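Local structure of GDSL-like Lipase/Acylhydrolase family protein (Neisseria meningitidis, 4K7J) at residues Arg148-Ala153 and Val178-Ala183; Leu162-Asn167 and Leu187-Glu192. The protein probably removes O-acetyl groups from peptidoglycan as a serine esterase of the SGNH family, in which a catalytic triad carries out the hydrolysis. All blocks are in the same frame, centred on the assembly; numbering follows the deposited sequence.

Contact 1. Residues Arg148-Ala153 and Val178-Ala183; sequences RVSLFA and VLDTGA
The carbonyl oxygen Leu179 O is gripped twice: Leu151 N donates to it at 2.9 Å, and Ser150 CA lies 3.0 Å from Leu179 O in a CA-H...O contact. Leu151 O is used in the same double way, taking Leu179 N in a hydrogen bond and Val178 CA in a second such contact. Further along, Thr181 N donates to Val149 O at 2.8 Å, and Val149 N returns a bond to Thr181 O. Ser150 and Asp180 form a non-hydrogen-bonded antiparallel pair, and here the side chains make the link. Ser150 OG, turned beside its own backbone N (chi1 -70°), donates to Asp180 OD1 at 2.9 Å, reaching it on the anti side and 34° out of the carboxylate plane. On the same face Val178 CG2 lies over one face of the Phe152 ring, offset toward the rim, in a CH-pi contact 3.7 Å from Phe152 CE1. The Leu151 and Leu179 side chains share the other face, where Ala153 CB meets Leu179 CD1 at 3.7 Å. One face of this antiparallel pair therefore carries a polar link next to an aromatic patch, which Trp88 extends by meeting the Phe152 ring; the other, with Val149, Leu151, Leu179 and the methyl of Thr181, is mostly aliphatic and packs against a second sheet, where Thr181 meets Val164.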
# COMPACT_ATOMS: atom_id res chain seq x y z
N ARG A 148 12.43 -15.28 0.63
CA ARG A 148 13.10 -14.32 1.49
C ARG A 148 12.01 -13.77 2.38
O ARG A 148 10.91 -13.44 1.92
CB ARG A 148 13.70 -13.19 0.66
CG ARG A 148 14.72 -13.67 -0.36
CD ARG A 148 15.09 -12.58 -1.34
NE ARG A 148 16.13 -13.03 -2.26
CZ ARG A 148 16.40 -12.46 -3.42
NH1 ARG A 148 15.68 -11.41 -3.82
NH2 ARG A 148 17.37 -12.94 -4.19
N VAL A 149 12.29 -13.70 3.68
CA VAL A 149 11.31 -13.23 4.64
C VAL A 149 11.93 -12.15 5.51
O VAL A 149 13.02 -12.33 6.06
CB VAL A 149 10.79 -14.37 5.53
CG1 VAL A 149 9.79 -13.84 6.57
CG2 VAL A 149 10.14 -15.43 4.67
N SER A 150 11.24 -11.02 5.60
CA SER A 150 11.61 -9.95 6.51
C SER A 150 10.37 -9.60 7.35
O SER A 150 9.24 -9.72 6.86
CB SER A 150 12.09 -8.73 5.72
OG SER A 150 13.35 -8.97 5.11
N LEU A 151 10.57 -9.18 8.60
CA LEU A 151 9.43 -8.80 9.43
C LEU A 151 9.74 -7.53 10.19
O LEU A 151 10.77 -7.44 10.85
CB LEU A 151 9.11 -9.86 10.48
CG LEU A 151 9.13 -11.37 10.28
CD1 LEU A 151 10.55 -11.89 10.12
CD2 LEU A 151 8.46 -12.00 11.48
N PHE A 152 8.82 -6.56 10.17
CA PHE A 152 8.92 -5.50 11.17
C PHE A 152 8.56 -6.12 12.51
O PHE A 152 7.56 -6.83 12.62
CB PHE A 152 7.98 -4.33 10.85
CG PHE A 152 8.46 -3.46 9.72
CD1 PHE A 152 9.30 -2.38 9.97
CD2 PHE A 152 8.07 -3.71 8.42
CE1 PHE A 152 9.74 -1.57 8.93
CE2 PHE A 152 8.51 -2.90 7.37
CZ PHE A 152 9.34 -1.82 7.64
N ALA A 153 9.35 -5.86 13.54
CA ALA A 153 9.16 -6.52 14.83
C ALA A 153 9.72 -5.72 15.98
O ALA A 153 10.77 -5.09 15.85
CB ALA A 153 9.80 -7.91 14.80
N VAL A 178 13.86 -4.47 11.62
CA VAL A 178 13.45 -5.46 10.64
C VAL A 178 14.30 -6.71 10.82
O VAL A 178 15.53 -6.65 10.85
CB VAL A 178 13.61 -4.96 9.18
CG1 VAL A 178 13.17 -6.03 8.19
CG2 VAL A 178 12.83 -3.69 8.97
N LEU A 179 13.63 -7.85 10.93
CA LEU A 179 14.30 -9.12 11.06
C LEU A 179 14.37 -9.75 9.68
O LEU A 179 13.37 -9.82 8.99
CB LEU A 179 13.51 -10.04 12.00
CG LEU A 179 13.11 -9.47 13.36
CD1 LEU A 179 12.34 -10.55 14.16
CD2 LEU A 179 14.34 -9.01 14.12
N ASP A 180 15.56 -10.21 9.29
CA ASP A 180 15.74 -10.87 8.00
C ASP A 180 16.01 -12.36 8.17
O ASP A 180 16.89 -12.76 8.94
CB ASP A 180 16.92 -10.24 7.24
CG ASP A 180 16.75 -8.75 7.01
OD1 ASP A 180 15.60 -8.28 6.84
OD2 ASP A 180 17.77 -8.04 6.98
N THR A 181 15.27 -13.20 7.46
CA THR A 181 15.52 -14.63 7.49
C THR A 181 15.00 -15.25 6.20
O THR A 181 14.64 -14.53 5.27
CB THR A 181 14.88 -15.31 8.74
OG1 THR A 181 15.36 -16.66 8.86
CG2 THR A 181 13.36 -15.30 8.67
N GLY A 182 15.00 -16.57 6.14
CA GLY A 182 14.50 -17.27 4.98
C GLY A 182 13.64 -18.45 5.37
O GLY A 182 13.94 -19.16 6.34
N ALA A 183 12.57 -18.67 4.62
CA ALA A 183 11.68 -19.80 4.86
C ALA A 183 10.75 -19.98 3.68
O ALA A 183 10.70 -19.13 2.79
CB ALA A 183 10.86 -19.56 6.13

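Contact 2. Residues Leu162-Asn167 and Leu187-Glu192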
# COMPACT_ATOMS: atom_id res chain seq x y z
N LEU A 162 12.35 -15.35 18.31
CA LEU A 162 11.14 -16.04 17.88
C LEU A 162 11.61 -17.08 16.88
O LEU A 162 12.80 -17.13 16.55
CB LEU A 162 10.10 -15.07 17.26
CG LEU A 162 10.52 -14.00 16.24
CD1 LEU A 162 10.86 -14.60 14.89
CD2 LEU A 162 9.40 -12.93 16.11
N THR A 163 10.70 -17.91 16.38
CA THR A 163 11.08 -18.87 15.38
C THR A 163 10.25 -18.70 14.13
O THR A 163 9.06 -18.42 14.21
CB THR A 163 10.96 -20.33 15.87
OG1 THR A 163 9.57 -20.66 16.04
CG2 THR A 163 11.72 -20.56 17.18
N VAL A 164 10.88 -18.89 12.98
CA VAL A 164 10.21 -18.85 11.69
C VAL A 164 10.46 -20.20 11.02
O VAL A 164 11.60 -20.54 10.73
CB VAL A 164 10.81 -17.74 10.82
CG1 VAL A 164 10.16 -17.73 9.46
CG2 VAL A 164 10.66 -16.37 11.50
N ASN A 165 9.38 -20.96 10.79
CA ASN A 165 9.49 -22.37 10.40
C ASN A 165 10.54 -23.15 11.20
O ASN A 165 11.33 -23.90 10.63
CB ASN A 165 9.75 -22.53 8.90
CG ASN A 165 8.53 -22.21 8.05
OD1 ASN A 165 7.53 -21.72 8.56
ND2 ASN A 165 8.62 -22.46 6.75
N GLY A 166 10.55 -22.97 12.51
CA GLY A 166 11.47 -23.70 13.36
C GLY A 166 12.85 -23.08 13.54
O GLY A 166 13.58 -23.45 14.45
N ASN A 167 13.22 -22.14 12.68
CA ASN A 167 14.52 -21.49 12.79
C ASN A 167 14.51 -20.30 13.75
O ASN A 167 13.62 -19.46 13.70
CB ASN A 167 15.05 -21.08 11.40
CG ASN A 167 15.45 -22.28 10.55
OD1 ASN A 167 15.99 -23.27 11.05
ND2 ASN A 167 15.16 -22.21 9.26
N LEU A 187 4.12 -20.43 6.20
CA LEU A 187 5.10 -19.83 7.07
C LEU A 187 4.53 -19.81 8.47
O LEU A 187 3.47 -19.23 8.69
CB LEU A 187 5.34 -18.39 6.62
CG LEU A 187 6.41 -17.56 7.32
CD1 LEU A 187 7.71 -18.26 7.13
CD2 LEU A 187 6.48 -16.16 6.71
N THR A 188 5.21 -20.44 9.42
CA THR A 188 4.73 -20.49 10.80
C THR A 188 5.70 -19.79 11.73
O THR A 188 6.88 -20.10 11.77
CB THR A 188 4.49 -21.94 11.26
OG1 THR A 188 3.45 -22.51 10.47
CG2 THR A 188 4.07 -21.98 12.73
N ILE A 189 5.18 -18.81 12.48
CA ILE A 189 5.99 -18.00 13.36
C ILE A 189 5.51 -18.19 14.80
O ILE A 189 4.33 -18.01 15.10
CB ILE A 189 5.89 -16.51 12.98
CG1 ILE A 189 6.29 -16.32 11.51
CG2 ILE A 189 6.76 -15.66 13.89
CD1 ILE A 189 5.91 -14.97 10.95
N HIS A 190 6.45 -18.55 15.67
CA HIS A 190 6.15 -18.88 17.06
C HIS A 190 6.85 -17.89 17.97
O HIS A 190 8.04 -17.60 17.78
CB HIS A 190 6.66 -20.30 17.39
CG HIS A 190 5.81 -21.40 16.83
ND1 HIS A 190 6.26 -22.70 16.67
CD2 HIS A 190 4.52 -21.40 16.42
CE1 HIS A 190 5.29 -23.45 16.18
NE2 HIS A 190 4.23 -22.68 16.01
N THR A 191 6.14 -17.37 18.96
CA THR A 191 6.74 -16.43 19.91
C THR A 191 6.58 -16.93 21.33
O THR A 191 5.47 -16.93 21.88
CB THR A 191 6.15 -15.01 19.78
OG1 THR A 191 4.73 -15.06 19.97
CG2 THR A 191 6.44 -14.42 18.41
N GLU A 192 7.68 -17.35 21.94
CA GLU A 192 7.65 -17.80 23.32
C GLU A 192 7.21 -16.66 24.23
O GLU A 192 6.30 -16.82 25.02
CB GLU A 192 9.00 -18.37 23.74
CG GLU A 192 9.21 -18.48 25.26
CD GLU A 192 8.38 -19.57 25.92
OE1 GLU A 192 7.59 -20.27 25.23
OE2 GLU A 192 8.53 -19.74 27.15
O HOH W 1 8.32 -21.64 13.83
O HOH W 2 8.88 -23.20 16.86
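Main-chain bonds pair Thr163 with His190: Thr163 N donates to His190 O at 3.0 Å, and His190 N answers to Thr163 O. Thr188 O takes Asn165 N at 2.8 Å and also accepts from water 1. Beyond this point a side chain replaces the backbone. Asn165 OD1 accepts Thr188 N at 2.8 Å almost head-on (173°), its amide brought there by a CG that stands beside the backbone N (chi1 -73°). The other end of that amide, Asn165 ND2, bonds to Ala184 O, so the group is fixed from both ends. Two waters supplement the direct bonds. Water 1 links Thr163 OG1, Gly166 N and Thr188 O, and water 2 sits in the plane of the His190 ring, joining ND1 to Thr163 OG1, which it reaches at 2.8 Å. The apolar contacts gather on the buried face. Val164 CG1 presses on Leu187 CD1 at a tight 3.4 Å, and the side chains of Leu162 and Thr191 run side by side, Leu162 CB lying 3.9 Å from Thr191 CG2. Val164 to Asn167 form a type I' turn, with Asn165 and Gly166 both at positive phi; this is the classic Asn-Gly turn of a two-residue beta hairpin, here joining strands 161-164 and 167-170 in an antiparallel sheet.

In the fold
Contacts 1 and 2 belong to different five-stranded antiparallel sheets that pack face to face, consistent with the jelly-roll sandwich of galactose-binding-like domains. Their segments alternate along the chain: 148-153 is followed by 162-167 in the facing sheet, and 178-183 by 187-192. Both are partly buried. Their mostly apolar faces meet in the core between the sheets, Leu151 against Ile189 and the Thr181 methyl against Val164; the Asn165 amide lies beside Ala183 at the hairpin end. The other sides differ: in contact 1, which includes outermost strand 177-183, Asp180 is exposed but Trp88 and Trp176 cover Phe152, whereas contact 2, between inner strands, has exposed His190 water-linked to Thr163.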